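Local coordinates for galactose-binding-like protein (Bacteroides thetaiotaomicron, PDB 7M1B) that probably binds galactose-containing or related glycans as a SusE-like protein and may have a degradative capacity, at residues A[126-131]-A[166-171]; A[117-122]-A[193-198]; A[137-142]-A[154-159]; A[311-316]-A[343-348]. One frame throughout, in Å; residues are numbered along the deposited sequence.

Interactions 1, 2 and 3 build one beta sandwich, and interaction 4 belongs to the following galactose-binding-like domain. Interaction 1 pairs strands 125-131 and 163-168 of the three-stranded sheet; interaction 3 pairs the edge strand 155-159 with 138-144 in the four-stranded sheet; interaction 2 joins the two sheets through strands 118-122 and 193-197. Along the chain interaction 3 is nested within interaction 1, and both within interaction 2, whereas interaction 4 comes afterwards. The centres of interactions 1 and 2 lie about 8 Å apart, those of 1 and 3 about 10 Å. Although interaction 4 is centred about 16 Å from interaction 1, Tyr127, Thr167 and Arg169 touch Ala347 and Asp348, so the two domains meet there.

Interaction 1 (A[126-131]-A[166-171]); sequences IYIHTT and FTLRGF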
loop_
_atom_site.group_PDB
_atom_site.type_symbol
_atom_site.label_atom_id
_atom_site.label_comp_id
_atom_site.label_asym_id
_atom_site.label_seq_id
_atom_site.Cartn_x
_atom_site.Cartn_y
_atom_site.Cartn_z
ATOM N N ILE A 126 8.898 13.726 5.741
ATOM C CA ILE A 126 10.166 13.152 5.347
ATOM C C ILE A 126 10.287 11.756 5.960
ATOM O O ILE A 126 9.647 11.440 6.979
ATOM C CB ILE A 126 11.339 14.066 5.755
ATOM C CG1 ILE A 126 11.257 14.374 7.253
ATOM C CG2 ILE A 126 11.360 15.321 4.887
ATOM C CD1 ILE A 126 12.562 15.011 7.811
ATOM N N TYR A 127 11.087 10.952 5.279
ATOM C CA TYR A 127 11.450 9.628 5.752
ATOM C C TYR A 127 12.942 9.637 6.060
ATOM O O TYR A 127 13.738 9.952 5.178
ATOM C CB TYR A 127 11.078 8.566 4.715
ATOM C CG TYR A 127 11.527 7.165 5.014
ATOM C CD1 TYR A 127 10.987 6.469 6.094
ATOM C CD2 TYR A 127 12.502 6.546 4.233
ATOM C CE1 TYR A 127 11.387 5.179 6.375
ATOM C CE2 TYR A 127 12.926 5.253 4.527
ATOM C CZ TYR A 127 12.358 4.569 5.597
ATOM O OH TYR A 127 12.772 3.305 5.980
ATOM N N ILE A 128 13.292 9.266 7.286
ATOM C CA ILE A 128 14.696 9.280 7.729
ATOM C C ILE A 128 15.179 7.850 7.896
ATOM O O ILE A 128 14.509 7.074 8.575
ATOM C CB ILE A 128 14.823 10.055 9.045
ATOM C CG1 ILE A 128 14.490 11.529 8.824
ATOM C CG2 ILE A 128 16.246 9.910 9.585
ATOM C CD1 ILE A 128 14.300 12.327 10.086
ATOM N N HIS A 129 16.294 7.490 7.251
ATOM C CA HIS A 129 16.827 6.141 7.383
ATOM C C HIS A 129 18.337 6.179 7.595
ATOM O O HIS A 129 19.044 7.026 7.053
ATOM C CB HIS A 129 16.384 5.172 6.275
ATOM C CG HIS A 129 16.533 5.671 4.884
ATOM N ND1 HIS A 129 17.340 5.039 3.951
ATOM C CD2 HIS A 129 15.951 6.719 4.255
ATOM C CE1 HIS A 129 17.242 5.683 2.791
ATOM N NE2 HIS A 129 16.405 6.727 2.966
ATOM N N THR A 130 18.813 5.247 8.421
ATOM C CA THR A 130 20.261 5.111 8.637
ATOM C C THR A 130 20.561 3.698 9.090
ATOM O O THR A 130 19.628 2.900 9.187
ATOM C CB THR A 130 20.824 6.239 9.512
ATOM O OG1 THR A 130 22.242 6.251 9.349
ATOM C CG2 THR A 130 20.420 6.110 10.963
ATOM N N THR A 131 21.853 3.434 9.364
ATOM C CA THR A 131 22.307 2.099 9.749
ATOM C C THR A 131 22.846 2.075 11.175
ATOM O O THR A 131 23.377 3.060 11.721
ATOM C CB THR A 131 23.307 1.539 8.728
ATOM O OG1 THR A 131 23.632 0.190 9.085
ATOM C CG2 THR A 131 24.566 2.376 8.690
ATOM N N PHE A 166 12.085 5.971 9.902
ATOM C CA PHE A 166 10.920 6.544 10.579
ATOM C C PHE A 166 10.491 7.791 9.832
ATOM O O PHE A 166 11.304 8.312 9.070
ATOM C CB PHE A 166 11.177 6.865 12.059
ATOM C CG PHE A 166 12.311 7.843 12.326
ATOM C CD1 PHE A 166 13.645 7.436 12.259
ATOM C CD2 PHE A 166 12.037 9.177 12.621
ATOM C CE1 PHE A 166 14.668 8.357 12.493
ATOM C CE2 PHE A 166 13.057 10.097 12.813
ATOM C CZ PHE A 166 14.377 9.678 12.780
ATOM N N THR A 167 9.271 8.288 10.087
ATOM C CA THR A 167 8.764 9.401 9.292
ATOM C C THR A 167 8.311 10.517 10.220
ATOM O O THR A 167 7.901 10.284 11.368
ATOM C CB THR A 167 7.605 9.022 8.366
ATOM O OG1 THR A 167 6.440 8.801 9.165
ATOM C CG2 THR A 167 7.924 7.795 7.552
ATOM N N LEU A 168 8.373 11.731 9.690
ATOM C CA LEU A 168 7.661 12.853 10.277
ATOM C C LEU A 168 6.676 13.322 9.222
ATOM O O LEU A 168 7.082 13.546 8.083
ATOM C CB LEU A 168 8.608 14.036 10.425
ATOM C CG LEU A 168 9.458 14.122 11.667
ATOM C CD1 LEU A 168 10.783 13.410 11.415
ATOM C CD2 LEU A 168 9.681 15.599 11.959
ATOM N N ARG A 169 5.444 13.621 9.643
ATOM C CA ARG A 169 4.418 14.056 8.709
ATOM C C ARG A 169 3.829 15.361 9.237
ATOM O O ARG A 169 4.324 15.916 10.224
ATOM C CB ARG A 169 3.385 12.933 8.496
ATOM C CG ARG A 169 3.969 11.706 7.801
ATOM C CD ARG A 169 2.886 10.971 7.058
ATOM N NE ARG A 169 3.273 9.570 7.057
ATOM C CZ ARG A 169 3.729 8.902 6.027
ATOM N NH1 ARG A 169 3.768 9.445 4.822
ATOM N NH2 ARG A 169 4.001 7.618 6.206
ATOM N N GLY A 170 2.810 15.877 8.544
ATOM C CA GLY A 170 2.163 17.125 8.921
ATOM C C GLY A 170 2.680 18.331 8.139
ATOM O O GLY A 170 2.402 19.458 8.535
ATOM N N PHE A 171 3.394 18.115 7.028
ATOM C CA PHE A 171 4.014 19.221 6.333
ATOM C C PHE A 171 3.387 19.429 4.948
ATOM O O PHE A 171 3.052 18.505 4.217
ATOM C CB PHE A 171 5.505 18.980 6.113
ATOM C CG PHE A 171 6.268 19.014 7.406
ATOM C CD1 PHE A 171 6.713 20.230 7.916
ATOM C CD2 PHE A 171 6.408 17.865 8.168
ATOM C CE1 PHE A 171 7.371 20.297 9.130
ATOM C CE2 PHE A 171 7.084 17.921 9.383
ATOM C CZ PHE A 171 7.541 19.138 9.866
#
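Ile128 lies against the ring of Phe166 where strands 125-131 and 163-168 run antiparallel, and this is the densest part of the contact. Its CB sits over one ring face, 4.0 Å from the Phe166 ring centroid and offset toward the rim, a CH-pi contact. The two branches spread across the same ring: CG2 meets CE1 and CZ, while CD1 reaches CE2 and CZ. Phe166 is brought there by its first torsion, with CG between the backbone N and the carbonyl carbon (chi1 59°). Beyond the ring, Ile128 CD1 touches Leu168 CD1 at 3.9 Å, and Ile126 runs alongside Leu168. All four side chains are buried on the face turned to Val142 and Phe140 of the opposing sheet, where Phe140 meets the Phe166 ring edge-to-face.

The reverse face is more open. Tyr127 and Thr167, both partly exposed, form the non-hydrogen-bonded pair, and Thr167 CG2 reaches the edge of the Tyr127 ring, 3.6 Å from CD1. Ala347 and Asp348 of the next domain border this side.

Four backbone bonds flank that pair. Ile128 N to Phe166 O is the shortest at 2.8 Å and nearly straight (176°); Ile126 and Leu168 exchange bonds at the other end. One apolar face and one partly exposed face are characteristic of a sheet in a beta sandwich.

Interaction 2 (A[117-122]-A[193-198]); sequences IEVNPT and YLTTLT
Ile117 CG2 stands over the centre of one Tyr193 ring face, 3.7 Å from the ring centroid, in a CH-pi contact that heads a set of apolar contacts. It lies just ahead of strand 118-122, which runs 20° from strand 193-197 in direction, with the axes 8.1 Å from each other. Val119 is placed between three partners: CG2 approaches Tyr193 CE2 obliquely at 3.6 Å, CG1 meets Leu197 CD1 at 3.7 Å, and CG1 also faces the methyl of Thr195. With CG1 anti to the backbone N (chi1 -172°), CG1 is turned to Leu197 and CG2 to the Tyr193 ring. Pro121 closes the end of the contact, its CB 3.2 Å from Thr198 O.

A water links the two segments. It donates to Val119 O at 2.8 Å and bonds Thr195 OG1 at the same length, while its bond to Tyr193 OH is weak. On the side of strand 118-122 turned from Tyr193, Asn120 ND2 donates to Glu118 OE2, with Asn120 OD1 taken by His129.

Replacing Tyr193 by an alanine would probably leave Ile117 CG2 without the ring beneath it and open a gap beside Val119, while the water would lose its weak third partner.

With no direct hydrogen bond between the segments, the two sheets of the sandwich cohere here through methyl, ring and leucine packing, supplemented by one water-mediated link.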
loop_
_atom_site.group_PDB
_atom_site.type_symbol
_atom_site.label_atom_id
_atom_site.label_comp_id
_atom_site.label_asym_id
_atom_site.label_seq_id
_atom_site.Cartn_x
_atom_site.Cartn_y
_atom_site.Cartn_z
ATOM N N ILE A 117 23.274 8.747 7.120
ATOM C CA ILE A 117 21.853 9.083 7.158
ATOM C C ILE A 117 21.437 9.438 5.741
ATOM O O ILE A 117 22.284 9.970 4.995
ATOM C CB ILE A 117 21.557 10.223 8.171
ATOM C CG1 ILE A 117 20.031 10.255 8.555
ATOM C CG2 ILE A 117 22.109 11.617 7.766
ATOM C CD1 ILE A 117 19.722 11.310 9.619
ATOM N N GLU A 118 20.201 9.027 5.406
ATOM C CA GLU A 118 19.523 9.438 4.198
ATOM C C GLU A 118 18.168 10.009 4.593
ATOM O O GLU A 118 17.521 9.473 5.499
ATOM C CB GLU A 118 19.448 8.334 3.117
ATOM C CG GLU A 118 18.942 8.793 1.772
ATOM C CD GLU A 118 19.073 7.794 0.640
ATOM O OE1 GLU A 118 19.963 6.911 0.702
ATOM O OE2 GLU A 118 18.311 7.932 -0.331
ATOM N N VAL A 119 17.780 11.130 3.981
ATOM C CA VAL A 119 16.501 11.744 4.274
ATOM C C VAL A 119 15.804 11.990 2.933
ATOM O O VAL A 119 16.333 12.673 2.022
ATOM C CB VAL A 119 16.696 13.058 5.044
ATOM C CG1 VAL A 119 15.391 13.659 5.555
ATOM C CG2 VAL A 119 17.684 12.900 6.216
ATOM N N ASN A 120 14.634 11.366 2.776
ATOM C CA ASN A 120 13.929 11.475 1.499
ATOM C C ASN A 120 12.537 12.043 1.731
ATOM O O ASN A 120 11.930 11.850 2.793
ATOM C CB ASN A 120 13.690 10.100 0.864
ATOM C CG ASN A 120 14.943 9.262 0.759
ATOM O OD1 ASN A 120 14.921 8.079 1.103
ATOM N ND2 ASN A 120 15.983 9.833 0.193
ATOM N N PRO A 121 11.925 12.703 0.718
ATOM C CA PRO A 121 10.537 13.120 0.875
ATOM C C PRO A 121 9.625 11.899 0.997
ATOM O O PRO A 121 9.882 10.839 0.407
ATOM C CB PRO A 121 10.224 13.835 -0.446
ATOM C CG PRO A 121 11.532 14.063 -1.142
ATOM C CD PRO A 121 12.540 13.074 -0.565
ATOM N N THR A 122 8.556 12.091 1.796
ATOM C CA THR A 122 7.421 11.162 1.793
ATOM C C THR A 122 6.128 11.989 1.848
ATOM O O THR A 122 6.153 13.236 1.897
ATOM C CB THR A 122 7.487 10.135 2.957
ATOM O OG1 THR A 122 6.502 9.100 2.751
ATOM C CG2 THR A 122 7.269 10.767 4.321
ATOM N N TYR A 193 22.784 17.372 10.700
ATOM C CA TYR A 193 22.585 17.186 9.267
ATOM C C TYR A 193 21.460 18.103 8.798
ATOM O O TYR A 193 20.365 18.068 9.336
ATOM C CB TYR A 193 22.293 15.709 8.992
ATOM C CG TYR A 193 22.071 15.350 7.545
ATOM C CD1 TYR A 193 23.136 15.016 6.713
ATOM C CD2 TYR A 193 20.781 15.328 7.020
ATOM C CE1 TYR A 193 22.920 14.682 5.385
ATOM C CE2 TYR A 193 20.552 14.991 5.695
ATOM C CZ TYR A 193 21.624 14.675 4.878
ATOM O OH TYR A 193 21.358 14.364 3.584
ATOM N N LEU A 194 21.738 18.926 7.786
ATOM C CA LEU A 194 20.738 19.835 7.215
ATOM C C LEU A 194 20.317 19.410 5.811
ATOM O O LEU A 194 21.146 19.070 4.976
ATOM C CB LEU A 194 21.322 21.250 7.157
ATOM C CG LEU A 194 21.799 21.822 8.489
ATOM C CD1 LEU A 194 22.180 23.271 8.267
ATOM C CD2 LEU A 194 20.716 21.718 9.575
ATOM N N THR A 195 19.010 19.444 5.542
ATOM C CA THR A 195 18.575 19.199 4.172
ATOM C C THR A 195 17.330 20.035 3.898
ATOM O O THR A 195 16.549 20.312 4.826
ATOM C CB THR A 195 18.386 17.694 3.883
ATOM O OG1 THR A 195 18.065 17.469 2.504
ATOM C CG2 THR A 195 17.275 17.075 4.705
ATOM N N THR A 196 17.202 20.487 2.639
ATOM C CA THR A 196 15.979 21.165 2.205
ATOM C C THR A 196 15.220 20.232 1.262
ATOM O O THR A 196 15.807 19.777 0.281
ATOM C CB THR A 196 16.275 22.476 1.463
ATOM O OG1 THR A 196 16.934 23.335 2.390
ATOM C CG2 THR A 196 15.030 23.103 0.854
ATOM N N LEU A 197 13.982 19.862 1.619
ATOM C CA LEU A 197 13.255 18.865 0.823
ATOM C C LEU A 197 11.805 19.295 0.663
ATOM O O LEU A 197 11.246 19.944 1.531
ATOM C CB LEU A 197 13.259 17.473 1.483
ATOM C CG LEU A 197 14.626 16.795 1.591
ATOM C CD1 LEU A 197 14.549 15.558 2.514
ATOM C CD2 LEU A 197 15.164 16.421 0.205
ATOM N N THR A 198 11.218 18.905 -0.481
ATOM C CA THR A 198 9.788 19.078 -0.646
ATOM C C THR A 198 9.048 17.783 -0.367
ATOM O O THR A 198 9.300 16.791 -1.043
ATOM C CB THR A 198 9.506 19.530 -2.094
ATOM O OG1 THR A 198 10.259 20.735 -2.353
ATOM C CG2 THR A 198 8.022 19.734 -2.390
HETATM O O HOH W 1 18.309 14.718 2.066
#

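Interaction 3 (A[137-142]-A[154-159]); sequences YLIFDV and EHTEYT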
loop_
_atom_site.group_PDB
_atom_site.type_symbol
_atom_site.label_atom_id
_atom_site.label_comp_id
_atom_site.label_asym_id
_atom_site.label_seq_id
_atom_site.Cartn_x
_atom_site.Cartn_y
_atom_site.Cartn_z
ATOM N N TYR A 137 21.315 2.024 20.998
ATOM C CA TYR A 137 20.161 2.835 21.330
ATOM C C TYR A 137 20.452 4.287 20.989
ATOM O O TYR A 137 21.328 4.916 21.527
ATOM C CB TYR A 137 19.713 2.618 22.773
ATOM C CG TYR A 137 18.453 3.309 23.241
ATOM C CD1 TYR A 137 17.213 2.701 23.076
ATOM C CD2 TYR A 137 18.486 4.553 23.854
ATOM C CE1 TYR A 137 16.039 3.312 23.495
ATOM C CE2 TYR A 137 17.325 5.165 24.304
ATOM C CZ TYR A 137 16.101 4.532 24.159
ATOM O OH TYR A 137 14.948 5.179 24.555
ATOM N N LEU A 138 19.751 4.799 19.967
ATOM C CA LEU A 138 20.015 6.107 19.380
ATOM C C LEU A 138 18.742 6.939 19.589
ATOM O O LEU A 138 17.703 6.306 19.839
ATOM C CB LEU A 138 20.370 5.910 17.888
ATOM C CG LEU A 138 21.659 5.105 17.613
ATOM C CD1 LEU A 138 21.776 4.853 16.100
ATOM C CD2 LEU A 138 22.915 5.846 18.122
ATOM N N ILE A 139 18.910 8.269 19.684
ATOM C CA ILE A 139 17.820 9.264 19.843
ATOM C C ILE A 139 17.964 10.283 18.718
ATOM O O ILE A 139 19.002 10.947 18.587
ATOM C CB ILE A 139 17.966 9.922 21.243
ATOM C CG1 ILE A 139 18.393 8.902 22.307
ATOM C CG2 ILE A 139 16.662 10.648 21.669
ATOM C CD1 ILE A 139 17.313 7.909 22.684
ATOM N N PHE A 140 16.923 10.355 17.894
ATOM C CA PHE A 140 16.996 11.282 16.785
ATOM C C PHE A 140 16.131 12.491 17.102
ATOM O O PHE A 140 14.955 12.317 17.403
ATOM C CB PHE A 140 16.489 10.578 15.529
ATOM C CG PHE A 140 17.378 9.477 14.997
ATOM C CD1 PHE A 140 17.436 8.226 15.619
ATOM C CD2 PHE A 140 18.170 9.680 13.869
ATOM C CE1 PHE A 140 18.220 7.207 15.095
ATOM C CE2 PHE A 140 18.943 8.656 13.332
ATOM C CZ PHE A 140 18.963 7.422 13.935
ATOM N N ASP A 141 16.725 13.693 17.064
ATOM C CA ASP A 141 15.954 14.910 17.310
ATOM C C ASP A 141 15.793 15.612 15.967
ATOM O O ASP A 141 16.802 15.981 15.355
ATOM C CB ASP A 141 16.684 15.867 18.265
ATOM C CG ASP A 141 16.692 15.366 19.697
ATOM O OD1 ASP A 141 15.601 14.934 20.168
ATOM O OD2 ASP A 141 17.792 15.384 20.324
ATOM N N VAL A 142 14.542 15.813 15.514
ATOM C CA VAL A 142 14.333 16.315 14.150
ATOM C C VAL A 142 13.632 17.682 14.213
ATOM O O VAL A 142 12.501 17.794 14.823
ATOM C CB VAL A 142 13.514 15.359 13.250
ATOM C CG1 VAL A 142 13.320 15.970 11.869
ATOM C CG2 VAL A 142 14.174 13.990 13.147
ATOM N N GLU A 154 10.644 18.800 16.357
ATOM C CA GLU A 154 9.221 18.504 15.997
ATOM C C GLU A 154 8.912 17.025 16.215
ATOM O O GLU A 154 7.748 16.611 16.144
ATOM C CB GLU A 154 8.936 18.856 14.532
ATOM C CG GLU A 154 8.591 20.318 14.302
ATOM C CD GLU A 154 7.268 20.788 14.890
ATOM O OE1 GLU A 154 6.455 19.912 15.317
ATOM O OE2 GLU A 154 7.058 22.032 14.919
ATOM N N HIS A 155 9.985 16.249 16.415
ATOM C CA HIS A 155 9.921 14.820 16.678
ATOM C C HIS A 155 11.262 14.355 17.234
ATOM O O HIS A 155 12.310 14.838 16.795
ATOM C CB HIS A 155 9.669 14.038 15.386
ATOM C CG HIS A 155 9.651 12.558 15.582
ATOM N ND1 HIS A 155 8.521 11.934 16.089
ATOM C CD2 HIS A 155 10.641 11.586 15.378
ATOM C CE1 HIS A 155 8.784 10.626 16.172
ATOM N NE2 HIS A 155 10.054 10.389 15.705
ATOM N N THR A 156 11.143 13.376 18.132
ATOM C CA THR A 156 12.257 12.598 18.656
ATOM C C THR A 156 11.940 11.112 18.506
ATOM O O THR A 156 10.909 10.627 19.003
ATOM C CB THR A 156 12.613 12.987 20.096
ATOM O OG1 THR A 156 12.789 14.407 20.099
ATOM C CG2 THR A 156 13.890 12.297 20.518
ATOM N N GLU A 157 12.808 10.406 17.766
ATOM C CA GLU A 157 12.719 8.955 17.608
ATOM C C GLU A 157 13.668 8.240 18.553
ATOM O O GLU A 157 14.900 8.579 18.694
ATOM C CB GLU A 157 13.031 8.576 16.143
ATOM C CG GLU A 157 12.736 7.130 15.784
ATOM C CD GLU A 157 11.264 6.778 15.681
ATOM O OE1 GLU A 157 10.466 7.716 15.881
ATOM O OE2 GLU A 157 10.933 5.561 15.405
ATOM N N TYR A 158 13.158 7.153 19.168
ATOM C CA TYR A 158 13.945 6.356 20.101
ATOM C C TYR A 158 13.972 4.902 19.639
ATOM O O TYR A 158 12.950 4.215 19.705
ATOM C CB TYR A 158 13.337 6.388 21.513
ATOM C CG TYR A 158 13.222 7.752 22.141
ATOM C CD1 TYR A 158 12.077 8.519 21.996
ATOM C CD2 TYR A 158 14.235 8.238 22.952
ATOM C CE1 TYR A 158 11.960 9.766 22.597
ATOM C CE2 TYR A 158 14.135 9.476 23.566
ATOM C CZ TYR A 158 12.996 10.244 23.387
ATOM O OH TYR A 158 12.912 11.465 24.002
ATOM N N THR A 159 15.149 4.435 19.158
ATOM C CA THR A 159 15.148 3.217 18.376
ATOM C C THR A 159 16.456 2.468 18.628
ATOM O O THR A 159 17.502 3.072 18.880
ATOM C CB THR A 159 14.932 3.554 16.878
ATOM O OG1 THR A 159 14.908 2.339 16.110
ATOM C CG2 THR A 159 16.028 4.437 16.330
#
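Phe140 and Glu157 form the central hydrogen-bonded pair of an antiparallel beta hairpin, strands 138-144 and 155-159, at the edge of the four-stranded sheet. Phe140 N donates to Glu157 O at 2.8 Å, and Glu157 N returns a bond to Phe140 O. Leu138 with Thr159 repeats the exchange at one end. At the other, Glu154 and His155 both face Val142 in a classic beta bulge: Val142 N donates to His155 O, and His155 N returns a weak bond to Val142 O. A further bond from Glu154 N to Val142 O is doubtful, because Glu154 is poorly ordered.

Side chains divide between the two faces. On that of Phe140, the methyl CG2 of Thr159 approaches the ring obliquely, 3.7 Å from CE1. Thr159 CG2 takes the place between the backbone N and the carbonyl carbon, leaving OG1 anti to that N (chi1 -179°). On the other face Asp141 and Thr156 lie side by side, and Thr156 OG1 donates to Asp141 OD1 at 2.9 Å, meeting it nearly along the C-O axis. Ile139 CG2 packs beside Thr156 CG2. Tyr137 crosses Tyr158 obliquely, with Tyr137 OH 3.6 Å from Tyr158 CB.

Further out, the second oxygen of Asp141 forms a salt bridge with Arg183 of strand 176-183, which helps fix the carboxylate that Thr156 uses. Phe140 meets Phe166 of the opposing sheet edge-to-face. Within strand 155-159, His155 NE2 donates in its ring plane to Glu157 OE1, 2.7 Å away and approached on the anti side.

Interaction 4 (A[311-316]-A[343-348]); sequences TKLADC and FEFLAD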
loop_
_atom_site.group_PDB
_atom_site.type_symbol
_atom_site.label_atom_id
_atom_site.label_comp_id
_atom_site.label_asym_id
_atom_site.label_seq_id
_atom_site.Cartn_x
_atom_site.Cartn_y
_atom_site.Cartn_z
ATOM N N THR A 311 8.363 -6.990 -3.618
ATOM C CA THR A 311 8.473 -6.354 -2.299
ATOM C C THR A 311 7.062 -6.160 -1.739
ATOM O O THR A 311 6.132 -5.733 -2.480
ATOM C CB THR A 311 9.153 -4.968 -2.384
ATOM O OG1 THR A 311 10.447 -5.173 -2.937
ATOM C CG2 THR A 311 9.261 -4.276 -1.049
ATOM N N LYS A 312 6.868 -6.476 -0.466
ATOM C CA LYS A 312 5.579 -6.240 0.151
ATOM C C LYS A 312 5.382 -4.753 0.466
ATOM O O LYS A 312 6.287 -4.063 1.011
ATOM C CB LYS A 312 5.411 -7.084 1.409
ATOM C CG LYS A 312 3.968 -7.132 1.894
ATOM C CD LYS A 312 3.768 -8.076 3.063
ATOM C CE LYS A 312 3.746 -7.354 4.370
ATOM N NZ LYS A 312 3.435 -8.300 5.480
ATOM N N LEU A 313 4.179 -4.263 0.082
ATOM C CA LEU A 313 3.877 -2.842 0.245
ATOM C C LEU A 313 2.802 -2.513 1.284
ATOM O O LEU A 313 2.767 -1.351 1.728
ATOM C CB LEU A 313 3.363 -2.275 -1.095
ATOM C CG LEU A 313 4.192 -2.623 -2.330
ATOM C CD1 LEU A 313 3.523 -2.049 -3.592
ATOM C CD2 LEU A 313 5.666 -2.153 -2.274
ATOM N N ALA A 314 1.887 -3.440 1.621
ATOM C CA ALA A 314 0.777 -3.132 2.534
ATOM C C ALA A 314 0.144 -4.438 2.970
ATOM O O ALA A 314 0.163 -5.429 2.227
ATOM C CB ALA A 314 -0.289 -2.302 1.835
ATOM N N ASP A 315 -0.313 -4.429 4.238
ATOM C CA ASP A 315 -1.220 -5.442 4.754
ATOM C C ASP A 315 -2.560 -4.749 4.867
ATOM O O ASP A 315 -2.658 -3.586 5.363
ATOM C CB ASP A 315 -0.794 -5.880 6.155
ATOM C CG ASP A 315 0.532 -6.610 6.162
ATOM O OD1 ASP A 315 0.644 -7.681 5.519
ATOM O OD2 ASP A 315 1.404 -6.150 6.887
ATOM N N CYS A 316 -3.600 -5.472 4.443
ATOM C CA CYS A 316 -4.881 -4.823 4.314
ATOM C C CYS A 316 -5.987 -5.708 4.858
ATOM O O CYS A 316 -6.006 -6.910 4.537
ATOM C CB CYS A 316 -5.211 -4.552 2.848
ATOM S SG CYS A 316 -3.988 -3.558 1.957
ATOM N N PHE A 343 -7.015 2.362 2.090
ATOM C CA PHE A 343 -5.860 1.701 2.681
ATOM C C PHE A 343 -4.591 2.513 2.426
ATOM O O PHE A 343 -4.352 2.934 1.303
ATOM C CB PHE A 343 -5.659 0.293 2.048
ATOM C CG PHE A 343 -6.875 -0.577 2.262
ATOM C CD1 PHE A 343 -7.035 -1.230 3.477
ATOM C CD2 PHE A 343 -7.949 -0.586 1.386
ATOM C CE1 PHE A 343 -8.173 -1.992 3.728
ATOM C CE2 PHE A 343 -9.078 -1.352 1.626
ATOM C CZ PHE A 343 -9.224 -2.012 2.820
ATOM N N GLU A 344 -3.689 2.617 3.428
ATOM C CA GLU A 344 -2.471 3.401 3.275
ATOM C C GLU A 344 -1.297 2.442 3.092
ATOM O O GLU A 344 -1.342 1.269 3.530
ATOM C CB GLU A 344 -2.155 4.240 4.526
ATOM C CG GLU A 344 -3.308 5.098 4.959
ATOM C CD GLU A 344 -2.947 6.104 6.015
ATOM O OE1 GLU A 344 -1.892 5.956 6.593
ATOM O OE2 GLU A 344 -3.742 7.026 6.223
ATOM N N PHE A 345 -0.325 2.882 2.300
ATOM C CA PHE A 345 0.843 2.055 2.075
ATOM C C PHE A 345 1.912 2.352 3.092
ATOM O O PHE A 345 1.930 3.447 3.668
ATOM C CB PHE A 345 1.513 2.369 0.746
ATOM C CG PHE A 345 0.758 1.750 -0.388
ATOM C CD1 PHE A 345 0.803 0.341 -0.564
ATOM C CD2 PHE A 345 -0.109 2.492 -1.186
ATOM C CE1 PHE A 345 0.053 -0.240 -1.561
ATOM C CE2 PHE A 345 -0.806 1.890 -2.218
ATOM C CZ PHE A 345 -0.719 0.520 -2.398
ATOM N N LEU A 346 2.835 1.381 3.203
ATOM C CA LEU A 346 4.006 1.596 4.050
ATOM C C LEU A 346 4.863 2.752 3.494
ATOM O O LEU A 346 4.851 2.965 2.279
ATOM C CB LEU A 346 4.809 0.284 4.247
ATOM C CG LEU A 346 4.078 -0.937 4.808
ATOM C CD1 LEU A 346 4.837 -2.206 4.417
ATOM C CD2 LEU A 346 3.935 -0.866 6.333
ATOM N N ALA A 347 5.484 3.575 4.381
ATOM C CA ALA A 347 6.430 4.622 3.973
ATOM C C ALA A 347 7.750 4.058 3.414
ATOM O O ALA A 347 8.356 4.621 2.482
ATOM C CB ALA A 347 6.661 5.628 5.072
ATOM N N ASP A 348 8.183 2.913 3.935
ATOM C CA ASP A 348 9.508 2.396 3.609
ATOM C C ASP A 348 9.383 1.473 2.397
ATOM O O ASP A 348 9.699 0.297 2.466
ATOM C CB ASP A 348 10.101 1.771 4.868
ATOM C CG ASP A 348 9.193 0.711 5.483
ATOM O OD1 ASP A 348 7.945 0.798 5.303
ATOM O OD2 ASP A 348 9.731 -0.219 6.102
HETATM O O HOH W 2 -3.201 -0.812 4.291
#
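Segments 311-316 and 343-348 run roughly antiparallel, their touching parts 150° apart, but one direct backbone bond joins them: Leu346 N to Leu313 O, 3.1 Å and nearly straight at 172°. Leu313 and Ala314 together face Val294 in a classic beta bulge of the galactose-binding-like domain's sheet. Further along, a water donates to both Asp315 O and Glu344 O, spanning the strands where they are not directly bonded.

Phe345 fits against the bulge. Its CD1 lies 3.7 Å from Leu313 CB and equally far from Ala314 CB, which approaches the ring obliquely, while Leu313 O comes to the ring edge near its plane. Leu346 bends over the same carbonyl, CG 3.4 Å from Leu313 O, so that the oxygen is held by an N-H and crowded by two side chains.

Cys316 meets Phe343 obliquely, with CB 3.8 Å from CD1 and SG 4.7 Å from the ring centroid in a sulfur-aromatic contact. With SG anti to the carbonyl carbon (chi1 -57°), the sulfur lies beside the CB-CG root of Phe343, and Cys316 CB makes the nearer approach to the ring. Trp292, edge-to-face, and Phe271 continue the aromatic packing around Phe343. A serine in place of Phe343 would probably leave the Cys316 sulfur without its aromatic neighbour and open a gap beside Trp292 and Phe271. On the outer side, Lys312 NZ binds Asp315 OD1 at 2.9 Å, on the syn side of the carboxylate.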